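Long-range contacts in spindle pole body-associated protein VIK1 (Saccharomyces cerevisiae, PDB 2O0A), which recruits the minus-end-directed kinesin Kar3 to microtubules and targets it to spindle poles, and modulates Kar3-microtubule interactions through a motor-like domain lacking a nucleotide-binding site: residues 129-134 and 167-172; 199-204 and 225-230. All blocks are in the same frame, centred on the assembly; numbering follows the deposited sequence.

Interaction 1: residues 129-134 and 167-172; sequences TLQFVF and LDSKLV
Leu130 and Val172 form an antiparallel hydrogen-bonded pair where the chain enters strand 172-174, a short strand beside strand 126-136 in the mixed sheet of this kinesin-like motor homology domain. Leu130 N reaches Val172 O at 2.8 Å and Val172 N returns to Leu130 O at 3.0 Å. From there back to Leu167 the chain no longer pairs with the strand, and side chains and water take over. Gln131 does most of this work. Its CG lies anti to the carbonyl carbon (chi1 -63°) and the chain runs on extended, carrying the amide to the turn of 167-172. There NE2 donates to Leu167 O and to Ser169 O, each at 3.0 Å, and sits well above both carbonyl planes. The opposite end of the amide, OE1, accepts a hydrogen bond from a water that in turn accepts one from Leu167 N, so the amide holds the backbone of Leu167 twice, directly at O and through the water at N. A leucine here would probably leave the carbonyls of Leu167 and Ser169 without this donor and let the turn shift. Apolar packing flanks the amide: Leu171 CD2 comes against Thr129 CB at 3.7 Å, while Thr129 OG1 is engaged by Gln204 of strand 197-207. At the other end Val133 CG1 touches Leu167 CD2 and also Ser169 CB. A second water fills in where direct strand pairing stops: Ser169 OG, at 2.8 Å, and Lys170 O are its neighbours, and Phe132 N donates to it at 3.0 Å.

Interaction 2: residues 199-204 and 225-230; sequences GIIKVQ and FIELNN
Ile201 and Phe225 face each other as an antiparallel hydrogen-bonded pair, Ile201 N to Phe225 O and Phe225 N to Ile201 O both measuring 2.8 Å. Two residues along, Gly199 and Glu227 repeat the exchange, with Gly199 N to Glu227 O at 2.9 Å. Between them Ile200 and Ile226 make a non-hydrogen-bonded pair; their backbone groups turn outward, Ile200 to Val133 and Ile226 to Leu96, which stitches strands 197-207 and 221-228 into the central sheet of the motor-like fold. On the face of Ile200 the two isoleucines lie side by side, the CD1 of Ile226 settling against CG1 and CG2 of Ile200. On the opposite face Ile201 runs beside Phe225, its CD1 meeting the ring at its edge, near the ring plane, 4.1 Å from CD2. Leu111 and Arg108 of helix 105-116 pack on the Phe225 side chain. The same face holds a carboxylate, that of Glu227. Its OE1 forms a salt bridge with Arg108, while OE2 accepts Asn229 ND2 at 3.2 Å from above the carboxylate plane; that amide also donates to Asp188. With both oxygens engaged, the buried carboxylate is probably held as an anion by the arginine, so that a polar group can sit among greasy side chains and tie the sheet to helix 105-116.

Strands 126-136 and 197-207 are neighbours in one sheet, so interactions 1 and 2 meet directly: Gln131 N lies 2.9 Å from Lys202 O, a probable hydrogen bond, and Phe132 CD1 packs on Ile201 CG1. Their centres are about 11 Å apart. Interaction 2 is wholly buried, near the middle of the chain, and rests on regular strand pairing with apolar contacts on both faces and a buried carboxylate paired with an arginine. Interaction 1 is farther out, about 17 Å from the chain centre, and partly exposed; its pairing is brief, and a neutral side-chain amide with waters stands in for the missing backbone bonds. Helix 105-116 links the two, since Arg108 touches both Phe132 and Ile201.

Interaction 1: residues 129-134 and 167-172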
ATOM      1  N   THR A 129      -2.681   2.299 -17.039  1.00 14.76           N
ATOM      2  CA  THR A 129      -1.262   2.583 -17.271  1.00 14.29           C
ATOM      3  C   THR A 129      -0.447   2.417 -16.000  1.00 14.09           C
ATOM      4  O   THR A 129      -0.991   2.449 -14.900  1.00 13.83           O
ATOM      5  CB  THR A 129      -1.039   4.028 -17.760  1.00 14.76           C
ATOM      6  OG1 THR A 129      -1.258   4.934 -16.679  1.00 16.04           O
ATOM      7  CG2 THR A 129      -2.004   4.356 -18.880  1.00 15.62           C
ATOM      8  N   LEU A 130       0.856   2.253 -16.170  1.00 13.69           N
ATOM      9  CA  LEU A 130       1.754   2.107 -15.033  1.00 12.87           C
ATOM     10  C   LEU A 130       3.089   2.793 -15.269  1.00 12.85           C
ATOM     11  O   LEU A 130       3.642   2.725 -16.363  1.00 13.17           O
ATOM     12  CB  LEU A 130       1.946   0.612 -14.706  1.00 13.38           C
ATOM     13  CG  LEU A 130       2.698   0.239 -13.417  1.00 13.69           C
ATOM     14  CD1 LEU A 130       2.157  -1.051 -12.773  1.00 16.69           C
ATOM     15  CD2 LEU A 130       4.205   0.125 -13.673  1.00 15.71           C
ATOM     16  N   GLN A 131       3.564   3.455 -14.222  1.00 12.54           N
ATOM     17  CA  GLN A 131       4.948   3.937 -14.127  1.00 12.40           C
ATOM     18  C   GLN A 131       5.524   3.425 -12.823  1.00 12.83           C
ATOM     19  O   GLN A 131       4.781   3.184 -11.878  1.00 11.84           O
ATOM     20  CB  GLN A 131       4.991   5.464 -14.120  1.00 13.11           C
ATOM     21  CG  GLN A 131       4.448   6.075 -15.408  1.00 14.12           C
ATOM     22  CD  GLN A 131       4.273   7.550 -15.289  1.00 16.37           C
ATOM     23  OE1 GLN A 131       3.321   8.023 -14.670  1.00 20.83           O
ATOM     24  NE2 GLN A 131       5.186   8.300 -15.880  1.00 15.31           N
ATOM     25  N   PHE A 132       6.839   3.273 -12.772  1.00 12.15           N
ATOM     26  CA  PHE A 132       7.492   2.702 -11.589  1.00 11.95           C
ATOM     27  C   PHE A 132       8.867   3.330 -11.486  1.00 13.32           C
ATOM     28  O   PHE A 132       9.702   3.138 -12.362  1.00 13.74           O
ATOM     29  CB  PHE A 132       7.552   1.171 -11.765  1.00 11.97           C
ATOM     30  CG  PHE A 132       8.184   0.406 -10.628  1.00 12.44           C
ATOM     31  CD1 PHE A 132       8.378   0.958  -9.368  1.00 12.74           C
ATOM     32  CD2 PHE A 132       8.540  -0.920 -10.837  1.00 13.88           C
ATOM     33  CE1 PHE A 132       8.965   0.209  -8.330  1.00 14.36           C
ATOM     34  CE2 PHE A 132       9.107  -1.680  -9.806  1.00 13.75           C
ATOM     35  CZ  PHE A 132       9.329  -1.121  -8.573  1.00 13.11           C
ATOM     36  N   VAL A 133       9.070   4.104 -10.423  1.00 13.67           N
ATOM     37  CA  VAL A 133      10.367   4.723 -10.170  1.00 14.72           C
ATOM     38  C   VAL A 133      10.865   4.370  -8.774  1.00 15.99           C
ATOM     39  O   VAL A 133      10.095   3.931  -7.929  1.00 15.76           O
ATOM     40  CB  VAL A 133      10.320   6.263 -10.308  1.00 14.42           C
ATOM     41  CG1 VAL A 133       9.841   6.674 -11.696  1.00 15.35           C
ATOM     42  CG2 VAL A 133       9.441   6.874  -9.231  1.00 15.48           C
ATOM     43  N   PHE A 134      12.164   4.568  -8.550  1.00 17.58           N
ATOM     44  CA  PHE A 134      12.743   4.396  -7.223  1.00 20.56           C
ATOM     45  C   PHE A 134      13.526   5.641  -6.834  1.00 22.35           C
ATOM     46  O   PHE A 134      14.347   6.121  -7.613  1.00 21.91           O
ATOM     47  CB  PHE A 134      13.643   3.160  -7.173  1.00 20.90           C
ATOM     48  CG  PHE A 134      14.149   2.837  -5.801  1.00 23.27           C
ATOM     49  CD1 PHE A 134      13.306   2.256  -4.862  1.00 25.29           C
ATOM     50  CD2 PHE A 134      15.463   3.116  -5.447  1.00 26.75           C
ATOM     51  CE1 PHE A 134      13.755   1.952  -3.591  1.00 26.91           C
ATOM     52  CE2 PHE A 134      15.930   2.815  -4.168  1.00 27.13           C
ATOM     53  CZ  PHE A 134      15.070   2.232  -3.241  1.00 26.45           C
ATOM     54  N   LEU A 167       4.961  11.930 -12.893  1.00 22.28           N
ATOM     55  CA  LEU A 167       6.239  11.260 -13.020  1.00 21.34           C
ATOM     56  C   LEU A 167       6.715  11.428 -14.453  1.00 20.67           C
ATOM     57  O   LEU A 167       5.998  11.099 -15.401  1.00 20.67           O
ATOM     58  CB  LEU A 167       6.105   9.769 -12.670  1.00 21.54           C
ATOM     59  CG  LEU A 167       6.110   9.306 -11.204  1.00 22.13           C
ATOM     60  CD1 LEU A 167       5.040   9.962 -10.338  1.00 24.57           C
ATOM     61  CD2 LEU A 167       5.952   7.795 -11.167  1.00 20.76           C
ATOM     62  N   ASP A 168       7.910  11.988 -14.604  1.00 20.56           N
ATOM     63  CA  ASP A 168       8.585  12.003 -15.880  1.00 20.01           C
ATOM     64  C   ASP A 168       9.424  10.740 -15.871  1.00 19.10           C
ATOM     65  O   ASP A 168      10.542  10.717 -15.345  1.00 19.38           O
ATOM     66  CB  ASP A 168       9.446  13.265 -15.996  1.00 20.84           C
ATOM     67  CG  ASP A 168      10.240  13.332 -17.277  1.00 21.98           C
ATOM     68  OD1 ASP A 168      10.171  12.408 -18.118  1.00 23.56           O
ATOM     69  OD2 ASP A 168      10.957  14.348 -17.438  0.50 21.06           O
ATOM     70  N   SER A 169       8.812   9.665 -16.375  1.00 17.86           N
ATOM     71  CA  SER A 169       9.415   8.344 -16.414  1.00 16.98           C
ATOM     72  C   SER A 169       8.605   7.521 -17.392  1.00 16.31           C
ATOM     73  O   SER A 169       7.500   7.912 -17.780  1.00 15.39           O
ATOM     74  CB  SER A 169       9.399   7.696 -15.022  1.00 16.95           C
ATOM     75  OG  SER A 169       8.095   7.258 -14.677  1.00 16.49           O
ATOM     76  N   LYS A 170       9.166   6.387 -17.799  1.00 16.48           N
ATOM     77  CA  LYS A 170       8.523   5.512 -18.768  1.00 16.72           C
ATOM     78  C   LYS A 170       7.134   5.084 -18.309  1.00 16.82           C
ATOM     79  O   LYS A 170       6.958   4.613 -17.176  1.00 16.61           O
ATOM     80  CB  LYS A 170       9.387   4.279 -18.992  1.00 16.37           C
ATOM     81  CG  LYS A 170       8.802   3.267 -19.964  1.00 19.27           C
ATOM     82  CD  LYS A 170       8.703   3.812 -21.377  1.00 24.31           C
ATOM     83  CE  LYS A 170       7.968   2.827 -22.282  1.00 27.81           C
ATOM     84  NZ  LYS A 170       8.571   1.460 -22.224  1.00 30.76           N
ATOM     85  N   LEU A 171       6.164   5.239 -19.206  1.00 17.06           N
ATOM     86  CA  LEU A 171       4.782   4.835 -18.958  1.00 17.55           C
ATOM     87  C   LEU A 171       4.393   3.704 -19.900  1.00 17.96           C
ATOM     88  O   LEU A 171       4.637   3.766 -21.111  1.00 18.69           O
ATOM     89  CB  LEU A 171       3.836   6.025 -19.142  1.00 18.50           C
ATOM     90  CG  LEU A 171       2.347   5.774 -18.857  1.00 19.59           C
ATOM     91  CD1 LEU A 171       1.659   6.995 -18.297  1.00 22.31           C
ATOM     92  CD2 LEU A 171       1.604   5.257 -20.082  1.00 20.60           C
ATOM     93  N   VAL A 172       3.785   2.668 -19.332  1.00 17.32           N
ATOM     94  CA  VAL A 172       3.330   1.517 -20.105  1.00 17.99           C
ATOM     95  C   VAL A 172       1.819   1.387 -19.974  1.00 17.63           C
ATOM     96  O   VAL A 172       1.255   1.540 -18.889  1.00 17.03           O
ATOM     97  CB  VAL A 172       4.000   0.217 -19.629  1.00 18.31           C
ATOM     98  CG1 VAL A 172       3.470  -0.983 -20.400  1.00 20.99           C
ATOM     99  CG2 VAL A 172       5.534   0.312 -19.769  1.00 20.13           C
TER
HETATM  100  O   HOH W   1       2.653  10.689 -14.312  1.00 22.37           O
HETATM  101  O   HOH W   2       8.395   4.455 -14.984  1.00 12.54           O

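Interaction 2: residues 199-204 and 225-230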
ATOM      1  N   GLY A 199      10.080   3.118  -3.358  1.00 15.61           N
ATOM      2  CA  GLY A 199       9.498   2.846  -4.662  1.00 14.23           C
ATOM      3  C   GLY A 199       8.163   3.559  -4.825  1.00 14.20           C
ATOM      4  O   GLY A 199       7.386   3.671  -3.872  1.00 14.08           O
ATOM      5  N   ILE A 200       7.906   4.056  -6.029  1.00 13.09           N
ATOM      6  CA  ILE A 200       6.619   4.656  -6.359  1.00 13.20           C
ATOM      7  C   ILE A 200       6.090   4.025  -7.632  1.00 12.68           C
ATOM      8  O   ILE A 200       6.718   4.104  -8.688  1.00 11.89           O
ATOM      9  CB  ILE A 200       6.700   6.177  -6.610  1.00 13.39           C
ATOM     10  CG1 ILE A 200       7.329   6.896  -5.416  1.00 14.11           C
ATOM     11  CG2 ILE A 200       5.312   6.729  -6.945  1.00 13.50           C
ATOM     12  CD1 ILE A 200       7.751   8.335  -5.733  1.00 16.67           C
ATOM     13  N   ILE A 201       4.926   3.394  -7.526  1.00 11.77           N
ATOM     14  CA  ILE A 201       4.216   2.929  -8.702  1.00 12.19           C
ATOM     15  C   ILE A 201       2.980   3.793  -8.856  1.00 12.77           C
ATOM     16  O   ILE A 201       2.226   3.934  -7.924  1.00 13.45           O
ATOM     17  CB  ILE A 201       3.876   1.425  -8.587  1.00 11.59           C
ATOM     18  CG1 ILE A 201       5.122   0.624  -8.957  1.00 13.54           C
ATOM     19  CG2 ILE A 201       2.694   1.038  -9.515  1.00 14.02           C
ATOM     20  CD1 ILE A 201       5.019  -0.863  -8.750  1.00 14.57           C
ATOM     21  N   LYS A 202       2.829   4.415 -10.017  1.00 12.44           N
ATOM     22  CA  LYS A 202       1.644   5.215 -10.291  1.00 11.99           C
ATOM     23  C   LYS A 202       0.847   4.511 -11.373  1.00 11.98           C
ATOM     24  O   LYS A 202       1.381   4.181 -12.443  1.00 11.85           O
ATOM     25  CB  LYS A 202       2.032   6.631 -10.747  1.00 12.80           C
ATOM     26  CG  LYS A 202       0.813   7.468 -11.126  1.00 14.50           C
ATOM     27  CD  LYS A 202       1.236   8.838 -11.583  1.00 14.02           C
ATOM     28  CE  LYS A 202      -0.023   9.675 -11.837  1.00 16.16           C
ATOM     29  NZ  LYS A 202       0.293  10.970 -12.538  1.00 17.34           N
ATOM     30  N   VAL A 203      -0.422   4.238 -11.073  1.00 12.10           N
ATOM     31  CA  VAL A 203      -1.319   3.575 -12.009  1.00 12.39           C
ATOM     32  C   VAL A 203      -2.424   4.574 -12.335  1.00 12.49           C
ATOM     33  O   VAL A 203      -2.996   5.200 -11.428  1.00 13.22           O
ATOM     34  CB  VAL A 203      -1.917   2.281 -11.389  1.00 12.07           C
ATOM     35  CG1 VAL A 203      -2.968   1.662 -12.311  1.00 13.91           C
ATOM     36  CG2 VAL A 203      -0.811   1.270 -11.076  1.00 12.71           C
ATOM     37  N   GLN A 204      -2.724   4.752 -13.620  1.00 13.05           N
ATOM     38  CA  GLN A 204      -3.859   5.592 -14.012  1.00 13.26           C
ATOM     39  C   GLN A 204      -4.957   4.684 -14.559  1.00 13.79           C
ATOM     40  O   GLN A 204      -4.678   3.770 -15.334  1.00 14.02           O
ATOM     41  CB  GLN A 204      -3.456   6.575 -15.097  1.00 12.93           C
ATOM     42  CG  GLN A 204      -2.363   7.538 -14.700  1.00 15.55           C
ATOM     43  CD  GLN A 204      -1.971   8.432 -15.873  1.00 17.37           C
ATOM     44  OE1 GLN A 204      -1.449   7.967 -16.895  1.00 21.31           O
ATOM     45  NE2 GLN A 204      -2.256   9.707 -15.740  1.00 18.33           N
ATOM     46  N   PHE A 225       1.112   3.266  -5.450  1.00 10.14           N
ATOM     47  CA  PHE A 225       1.617   2.209  -4.578  1.00 10.25           C
ATOM     48  C   PHE A 225       3.014   2.595  -4.135  1.00 10.48           C
ATOM     49  O   PHE A 225       3.940   2.690  -4.952  1.00 10.54           O
ATOM     50  CB  PHE A 225       1.612   0.882  -5.331  1.00 10.78           C
ATOM     51  CG  PHE A 225       2.186  -0.278  -4.565  1.00 10.47           C
ATOM     52  CD1 PHE A 225       1.733  -0.599  -3.296  1.00 10.44           C
ATOM     53  CD2 PHE A 225       3.139  -1.097  -5.165  1.00 11.08           C
ATOM     54  CE1 PHE A 225       2.248  -1.706  -2.600  1.00 12.62           C
ATOM     55  CE2 PHE A 225       3.656  -2.209  -4.486  1.00 13.18           C
ATOM     56  CZ  PHE A 225       3.210  -2.516  -3.195  1.00 12.31           C
ATOM     57  N   ILE A 226       3.150   2.848  -2.838  1.00 10.67           N
ATOM     58  CA  ILE A 226       4.408   3.301  -2.261  1.00 11.82           C
ATOM     59  C   ILE A 226       5.041   2.126  -1.521  1.00 11.90           C
ATOM     60  O   ILE A 226       4.391   1.491  -0.698  1.00 12.51           O
ATOM     61  CB  ILE A 226       4.171   4.484  -1.296  1.00 11.94           C
ATOM     62  CG1 ILE A 226       3.540   5.665  -2.033  1.00 14.04           C
ATOM     63  CG2 ILE A 226       5.474   4.844  -0.560  1.00 14.00           C
ATOM     64  CD1 ILE A 226       4.367   6.209  -3.200  1.00 16.82           C
ATOM     65  N   GLU A 227       6.308   1.821  -1.836  1.00 11.65           N
ATOM     66  CA  GLU A 227       7.022   0.749  -1.157  1.00 12.53           C
ATOM     67  C   GLU A 227       8.144   1.342  -0.316  1.00 12.95           C
ATOM     68  O   GLU A 227       9.064   1.968  -0.840  1.00 13.74           O
ATOM     69  CB  GLU A 227       7.580  -0.263  -2.154  1.00 12.68           C
ATOM     70  CG  GLU A 227       6.491  -1.088  -2.818  1.00 13.21           C
ATOM     71  CD  GLU A 227       7.049  -1.987  -3.906  1.00 16.94           C
ATOM     72  OE1 GLU A 227       7.148  -1.536  -5.061  1.00 21.95           O
ATOM     73  OE2 GLU A 227       7.357  -3.142  -3.606  1.00 19.83           O
ATOM     74  N   LEU A 228       8.046   1.136   0.986  1.00 13.52           N
ATOM     75  CA  LEU A 228       9.117   1.484   1.904  1.00 14.52           C
ATOM     76  C   LEU A 228       9.577   0.159   2.493  1.00 14.94           C
ATOM     77  O   LEU A 228       9.009  -0.310   3.459  1.00 14.21           O
ATOM     78  CB  LEU A 228       8.603   2.443   2.975  1.00 15.23           C
ATOM     79  CG  LEU A 228       8.209   3.836   2.476  1.00 15.86           C
ATOM     80  CD1 LEU A 228       7.286   4.515   3.438  1.00 16.16           C
ATOM     81  CD2 LEU A 228       9.475   4.669   2.189  1.00 17.87           C
ATOM     82  N   ASN A 229      10.588  -0.453   1.879  1.00 16.80           N
ATOM     83  CA  ASN A 229      10.797  -1.900   2.066  1.00 18.11           C
ATOM     84  C   ASN A 229      12.061  -2.278   2.843  1.00 19.61           C
ATOM     85  O   ASN A 229      12.510  -3.432   2.797  1.00 19.71           O
ATOM     86  CB  ASN A 229      10.728  -2.656   0.725  1.00 18.26           C
ATOM     87  CG  ASN A 229       9.308  -2.720   0.125  1.00 18.07           C
ATOM     88  OD1 ASN A 229       8.319  -2.206   0.692  1.00 18.85           O
ATOM     89  ND2 ASN A 229       9.212  -3.360  -1.037  1.00 19.46           N
ATOM     90  N   ASN A 230      12.608  -1.308   3.565  1.00 20.50           N
ATOM     91  CA  ASN A 230      13.633  -1.578   4.578  1.00 21.64           C
ATOM     92  C   ASN A 230      13.522  -0.590   5.741  1.00 21.98           C
ATOM     93  O   ASN A 230      12.845   0.437   5.614  1.00 21.76           O
ATOM     94  CB  ASN A 230      15.038  -1.629   3.952  1.00 22.54           C
ATOM     95  CG  ASN A 230      15.375  -0.394   3.143  1.00 24.13           C
ATOM     96  OD1 ASN A 230      15.818  -0.502   1.994  0.50 26.65           O
ATOM     97  ND2 ASN A 230      15.193   0.784   3.735  1.00 24.68           N
TER